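Local coordinates for SUBA (Escherichia coli, PDB 2IY9), which cleaves the host endoplasmic reticulum chaperone BiP as the subtilisin-like serine protease subunit of the AB5 subtilase cytotoxin, bringing on ER stress and cell death, at residues 85-90 against 259-264; 169-174 against 210-215. All blocks are in the same frame, centred on the assembly; numbering follows the deposited sequence.

Contact 1 of 2, residues 85-90 against 259-264; sequences ALYIHG and LRPDAK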
loop_
_atom_site.group_PDB
_atom_site.type_symbol
_atom_site.label_atom_id
_atom_site.label_comp_id
_atom_site.label_asym_id
_atom_site.label_seq_id
_atom_site.Cartn_x
_atom_site.Cartn_y
_atom_site.Cartn_z
ATOM N N ALA A 85 6.647 -17.901 -0.089
ATOM C CA ALA A 85 5.917 -16.658 -0.327
ATOM C C ALA A 85 6.072 -15.697 0.846
ATOM O O ALA A 85 6.362 -14.523 0.638
ATOM C CB ALA A 85 4.436 -16.919 -0.608
ATOM N N LEU A 86 5.890 -16.194 2.067
ATOM C CA LEU A 86 6.018 -15.345 3.255
ATOM C C LEU A 86 7.464 -14.978 3.587
ATOM O O LEU A 86 7.712 -13.943 4.203
ATOM C CB LEU A 86 5.292 -15.936 4.473
ATOM C CG LEU A 86 3.772 -15.715 4.472
ATOM C CD1 LEU A 86 3.078 -16.806 3.696
ATOM C CD2 LEU A 86 3.191 -15.649 5.865
ATOM N N TYR A 87 8.420 -15.799 3.155
ATOM C CA TYR A 87 9.834 -15.454 3.323
ATOM C C TYR A 87 10.159 -14.182 2.555
ATOM O O TYR A 87 10.913 -13.341 3.036
ATOM C CB TYR A 87 10.759 -16.598 2.864
ATOM C CG TYR A 87 12.241 -16.314 3.069
ATOM C CD1 TYR A 87 12.716 -15.836 4.290
ATOM C CD2 TYR A 87 13.163 -16.527 2.040
ATOM C CE1 TYR A 87 14.060 -15.568 4.478
ATOM C CE2 TYR A 87 14.524 -16.261 2.221
ATOM C CZ TYR A 87 14.957 -15.784 3.444
ATOM O OH TYR A 87 16.290 -15.516 3.658
ATOM N N ILE A 88 9.559 -14.042 1.377
ATOM C CA ILE A 88 9.928 -12.981 0.437
ATOM C C ILE A 88 9.037 -11.743 0.465
ATOM O O ILE A 88 9.452 -10.657 0.018
ATOM C CB ILE A 88 10.041 -13.529 -1.024
ATOM C CG1 ILE A 88 8.671 -13.939 -1.580
ATOM C CG2 ILE A 88 11.023 -14.692 -1.059
ATOM C CD1 ILE A 88 8.702 -14.515 -3.031
ATOM N N HIS A 89 7.823 -11.908 0.987
ATOM C CA HIS A 89 6.752 -10.946 0.713
ATOM C C HIS A 89 7.030 -9.531 1.224
ATOM O O HIS A 89 6.899 -8.574 0.461
ATOM C CB HIS A 89 5.412 -11.461 1.239
ATOM C CG HIS A 89 4.232 -10.708 0.713
ATOM N ND1 HIS A 89 3.638 -11.003 -0.495
ATOM C CD2 HIS A 89 3.525 -9.679 1.240
ATOM C CE1 HIS A 89 2.619 -10.184 -0.692
ATOM N NE2 HIS A 89 2.524 -9.377 0.348
ATOM N N GLY A 90 7.420 -9.408 2.494
ATOM C CA GLY A 90 7.738 -8.096 3.079
ATOM C C GLY A 90 8.861 -7.381 2.334
ATOM O O GLY A 90 8.755 -6.179 2.027
ATOM N N LEU A 259 12.374 -7.532 -5.150
ATOM C CA LEU A 259 13.553 -8.048 -4.468
ATOM C C LEU A 259 13.214 -9.198 -3.509
ATOM O O LEU A 259 12.193 -9.150 -2.805
ATOM C CB LEU A 259 14.219 -6.913 -3.678
ATOM C CG LEU A 259 15.565 -7.169 -2.993
ATOM C CD1 LEU A 259 16.634 -7.446 -4.044
ATOM C CD2 LEU A 259 15.954 -5.982 -2.111
ATOM N N ARG A 260 14.078 -10.215 -3.487
ATOM C CA ARG A 260 13.989 -11.339 -2.537
ATOM C C ARG A 260 15.094 -11.230 -1.463
ATOM O O ARG A 260 16.125 -10.609 -1.720
ATOM C CB ARG A 260 14.145 -12.668 -3.280
ATOM C CG ARG A 260 13.111 -12.949 -4.380
ATOM C CD ARG A 260 13.635 -14.020 -5.333
ATOM N NE ARG A 260 14.173 -15.153 -4.586
ATOM C CZ ARG A 260 13.450 -16.188 -4.166
ATOM N NH1 ARG A 260 12.149 -16.255 -4.434
ATOM N NH2 ARG A 260 14.033 -17.160 -3.476
ATOM N N PRO A 261 14.884 -11.831 -0.267
ATOM C CA PRO A 261 15.895 -11.790 0.804
ATOM C C PRO A 261 17.270 -12.361 0.439
ATOM O O PRO A 261 18.258 -12.000 1.075
ATOM C CB PRO A 261 15.256 -12.617 1.921
ATOM C CG PRO A 261 13.790 -12.489 1.680
ATOM C CD PRO A 261 13.664 -12.524 0.187
ATOM N N ASP A 262 17.329 -13.223 -0.577
ATOM C CA ASP A 262 18.600 -13.777 -1.045
ATOM C C ASP A 262 19.237 -12.914 -2.139
ATOM O O ASP A 262 20.189 -13.338 -2.807
ATOM C CB ASP A 262 18.434 -15.241 -1.503
ATOM C CG ASP A 262 17.491 -15.395 -2.694
ATOM O OD1 ASP A 262 16.986 -14.375 -3.213
ATOM O OD2 ASP A 262 17.246 -16.551 -3.119
ATOM N N ALA A 263 18.695 -11.708 -2.319
ATOM C CA ALA A 263 19.242 -10.682 -3.215
ATOM C C ALA A 263 18.914 -10.833 -4.699
ATOM O O ALA A 263 19.174 -9.928 -5.487
ATOM C CB ALA A 263 20.752 -10.515 -3.011
ATOM N N LYS A 264 18.343 -11.961 -5.091
ATOM C CA LYS A 264 17.885 -12.085 -6.467
ATOM C C LYS A 264 16.485 -11.496 -6.586
ATOM O O LYS A 264 15.872 -11.104 -5.578
ATOM C CB LYS A 264 17.957 -13.525 -6.979
ATOM C CG LYS A 264 17.385 -14.576 -6.032
ATOM C CD LYS A 264 17.653 -15.996 -6.515
ATOM C CE LYS A 264 16.864 -16.307 -7.790
ATOM N NZ LYS A 264 17.024 -17.721 -8.237
#
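Pro-261 CG sits over the face of the Tyr-87 ring in a CH-pi contact, 3.9 Å from the ring centroid and only 12° off the ring normal. The two side chains run past each other in opposite directions, which puts the proline CB out toward the hydroxyl end, 3.5 Å from Tyr-87 CZ. Tyr-87 reaches this position because its CG stands anti to the backbone N (chi1 -178°), carrying the ring along the flank of the helix to the loop. The remaining edge of the pyrrolidine, CD, belongs to Ile-88: the two side chains meet at about a right angle, with Ile-88 CG2 3.6 Å from Pro-261 CD. In the fold, this joins the N-terminal turns of helix 84-98, the helix that carries His-89, the inferred charge-relay histidine, as in other subtilases, to the hairpin connecting strands 256-259 and 265-268. Arg-260 to Ala-263 form a type I turn, closed by Ala-263 N to Arg-260 O at 2.9 Å, and Pro-261 occupies its second position. Ile-88 CG2 also sits over one face of the Arg-260 guanidinium, displaced toward its rim, 3.9 Å from NH1. A bend at chi3 folds the arginine back along its own loop, where NH2 donates to Asp-262 OD2 over 3.3 Å; the oxygen lies in the guanidinium plane, but the donor stands 45° out of the carboxylate plane. NH2 also forms a salt bridge with Glu-84, the first residue of the helix.

Contact 2 of 2, residues 169-174 against 210-215; sequences MGRNND and KKQDPV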
loop_
_atom_site.group_PDB
_atom_site.type_symbol
_atom_site.label_atom_id
_atom_site.label_comp_id
_atom_site.label_asym_id
_atom_site.label_seq_id
_atom_site.Cartn_x
_atom_site.Cartn_y
_atom_site.Cartn_z
ATOM N N MET A 169 -8.648 6.194 13.924
ATOM C CA MET A 169 -7.576 6.734 13.075
ATOM C C MET A 169 -8.151 7.789 12.132
ATOM O O MET A 169 -7.518 8.804 11.879
ATOM C CB MET A 169 -6.862 5.632 12.288
ATOM C CG MET A 169 -5.837 6.151 11.249
ATOM S SD MET A 169 -5.013 4.870 10.274
ATOM C CE MET A 169 -6.064 3.488 10.697
ATOM N N GLY A 170 -9.365 7.550 11.637
ATOM C CA GLY A 170 -10.049 8.505 10.761
ATOM C C GLY A 170 -10.257 9.843 11.447
ATOM O O GLY A 170 -9.924 10.896 10.896
ATOM N N ARG A 171 -10.788 9.795 12.663
ATOM C CA ARG A 171 -10.979 11.000 13.463
ATOM C C ARG A 171 -9.677 11.768 13.703
ATOM O O ARG A 171 -9.659 12.994 13.641
ATOM C CB ARG A 171 -11.672 10.664 14.775
ATOM C CG ARG A 171 -13.167 10.464 14.604
ATOM C CD ARG A 171 -13.882 10.300 15.935
ATOM N NE ARG A 171 -13.389 9.167 16.719
ATOM C CZ ARG A 171 -13.773 7.901 16.562
ATOM N NH1 ARG A 171 -14.650 7.559 15.624
ATOM N NH2 ARG A 171 -13.265 6.972 17.348
ATOM N N ASN A 172 -8.591 11.037 13.934
ATOM C CA ASN A 172 -7.263 11.625 14.149
ATOM C C ASN A 172 -6.755 12.382 12.928
ATOM O O ASN A 172 -6.025 13.363 13.055
ATOM C CB ASN A 172 -6.259 10.536 14.550
ATOM C CG ASN A 172 -6.616 9.858 15.869
ATOM O OD1 ASN A 172 -7.452 10.352 16.629
ATOM N ND2 ASN A 172 -5.994 8.713 16.133
ATOM N N ASN A 173 -7.135 11.898 11.744
ATOM C CA ASN A 173 -6.856 12.586 10.489
ATOM C C ASN A 173 -5.356 12.804 10.221
ATOM O O ASN A 173 -4.952 13.805 9.625
ATOM C CB ASN A 173 -7.627 13.917 10.445
ATOM C CG ASN A 173 -7.848 14.417 9.033
ATOM O OD1 ASN A 173 -7.672 13.673 8.062
ATOM N ND2 ASN A 173 -8.227 15.688 8.906
ATOM N N ASP A 174 -4.535 11.866 10.681
ATOM C CA ASP A 174 -3.083 12.023 10.593
ATOM C C ASP A 174 -2.411 10.977 9.708
ATOM O O ASP A 174 -1.412 11.270 9.045
ATOM C CB ASP A 174 -2.439 12.065 11.986
ATOM C CG ASP A 174 -2.853 10.893 12.877
ATOM O OD1 ASP A 174 -3.714 10.070 12.478
ATOM O OD2 ASP A 174 -2.303 10.805 13.998
ATOM N N LYS A 210 -17.372 7.813 6.472
ATOM C CA LYS A 210 -16.967 7.747 5.061
ATOM C C LYS A 210 -16.010 8.885 4.735
ATOM O O LYS A 210 -14.960 8.660 4.128
ATOM C CB LYS A 210 -18.169 7.789 4.113
ATOM C CG LYS A 210 -19.096 6.594 4.186
ATOM C CD LYS A 210 -20.265 6.693 3.192
ATOM C CE LYS A 210 -20.971 8.034 3.258
ATOM N NZ LYS A 210 -22.176 8.111 2.374
ATOM N N LYS A 211 -16.370 10.092 5.166
ATOM C CA LYS A 211 -15.584 11.302 4.888
ATOM C C LYS A 211 -14.204 11.297 5.540
ATOM O O LYS A 211 -13.248 11.812 4.953
ATOM C CB LYS A 211 -16.349 12.568 5.307
ATOM C CG LYS A 211 -17.560 12.908 4.424
ATOM C CD LYS A 211 -18.180 14.252 4.857
ATOM C CE LYS A 211 -19.461 14.576 4.090
ATOM N NZ LYS A 211 -19.264 14.600 2.612
ATOM N N GLN A 212 -14.096 10.729 6.742
ATOM C CA GLN A 212 -12.787 10.607 7.424
ATOM C C GLN A 212 -12.059 9.268 7.234
ATOM O O GLN A 212 -10.995 9.047 7.826
ATOM C CB GLN A 212 -12.883 10.931 8.927
ATOM C CG GLN A 212 -14.227 11.376 9.413
ATOM C CD GLN A 212 -14.282 11.542 10.917
ATOM O OE1 GLN A 212 -14.153 12.651 11.442
ATOM N NE2 GLN A 212 -14.522 10.444 11.618
ATOM N N ASP A 213 -12.627 8.381 6.420
ATOM C CA ASP A 213 -12.065 7.039 6.186
ATOM C C ASP A 213 -10.555 7.102 5.832
ATOM O O ASP A 213 -10.190 7.704 4.822
ATOM C CB ASP A 213 -12.880 6.347 5.082
ATOM C CG ASP A 213 -12.393 4.937 4.745
ATOM O OD1 ASP A 213 -11.545 4.356 5.457
ATOM O OD2 ASP A 213 -12.880 4.404 3.727
ATOM N N PRO A 214 -9.688 6.508 6.679
ATOM C CA PRO A 214 -8.236 6.559 6.474
ATOM C C PRO A 214 -7.671 5.420 5.603
ATOM O O PRO A 214 -6.467 5.369 5.380
ATOM C CB PRO A 214 -7.702 6.418 7.890
ATOM C CG PRO A 214 -8.650 5.453 8.526
ATOM C CD PRO A 214 -10.020 5.764 7.914
ATOM N N VAL A 215 -8.538 4.528 5.124
ATOM C CA VAL A 215 -8.129 3.393 4.281
ATOM C C VAL A 215 -8.242 3.754 2.787
ATOM O O VAL A 215 -9.243 4.314 2.357
ATOM C CB VAL A 215 -8.975 2.127 4.588
ATOM C CG1 VAL A 215 -8.512 0.911 3.742
ATOM C CG2 VAL A 215 -8.919 1.775 6.088
HETATM O O HOH W 1 -16.042 9.108 13.722
HETATM O O HOH W 2 -8.604 10.454 7.590
#
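Met-169 sends CG anti to its backbone N (chi1 173°), continues straight through chi2, then bends at chi3 so that its thioether lies against the CB-CG edge of Pro-214. CG and SD both face Pro-214 CB, the CG at 3.9 Å, while CE turns back to Pro-214 CG, also at 3.9 Å. This is largely buried packing in the alpha/beta subtilisin fold: the end of helix 160-172 rests on the loop that leads from helix 207-211 into strand 215-221 of the central parallel sheet, and Met-169 also touches Ile-177 on the neighbouring strand 176-180. Gly-170 makes the close approach possible. With no side chain there, the backbone of the loop comes right up to the helix, bringing Gln-212 O to 3.1 Å from Gly-170 CA and Pro-214 CG to 3.8 Å from Gly-170 N. On the outer side, Gln-212 extends beyond CG, its CB against Gly-170 O, and its amide NE2 approaches Arg-171 CG at 3.3 Å. The arginine and glutamine cross obliquely, their guanidinium and amide planes 44° apart, and a water joins them: it accepts from Arg-171 NH1, lying in the guanidinium plane, and more weakly from Gln-212 NE2. The helix ends at Asn-172, and Asn-173, the first residue beyond it, takes positive phi; its side-chain oxygen is bonded to Thr-295. Behind the contact Asp-213 forms an Asx turn and a salt bridge to Arg-217; its OD1 receives Val-215 N at 3.0 Å, with the donor 54° out of the carboxylate plane.

How the contacts relate
Contact 1 and contact 2 lie on opposite sides of the chain's centre, their own centres 32 Å apart and their nearest atoms about 15 Å apart, so neither touches the other. In sequence, both segments of contact 2 fall between the two of contact 1, and all four belong to the same peptidase S8 region. Their relation to the inferred charge-relay residues differs. Contact 1 includes His-89 in its helical segment, although its CB points away from the loop, and the side chain of Ile-88 is about 8 Å from that of Asp-52 and about 10 Å from that of Ser-272. Contact 2 is structural packing, away from all three.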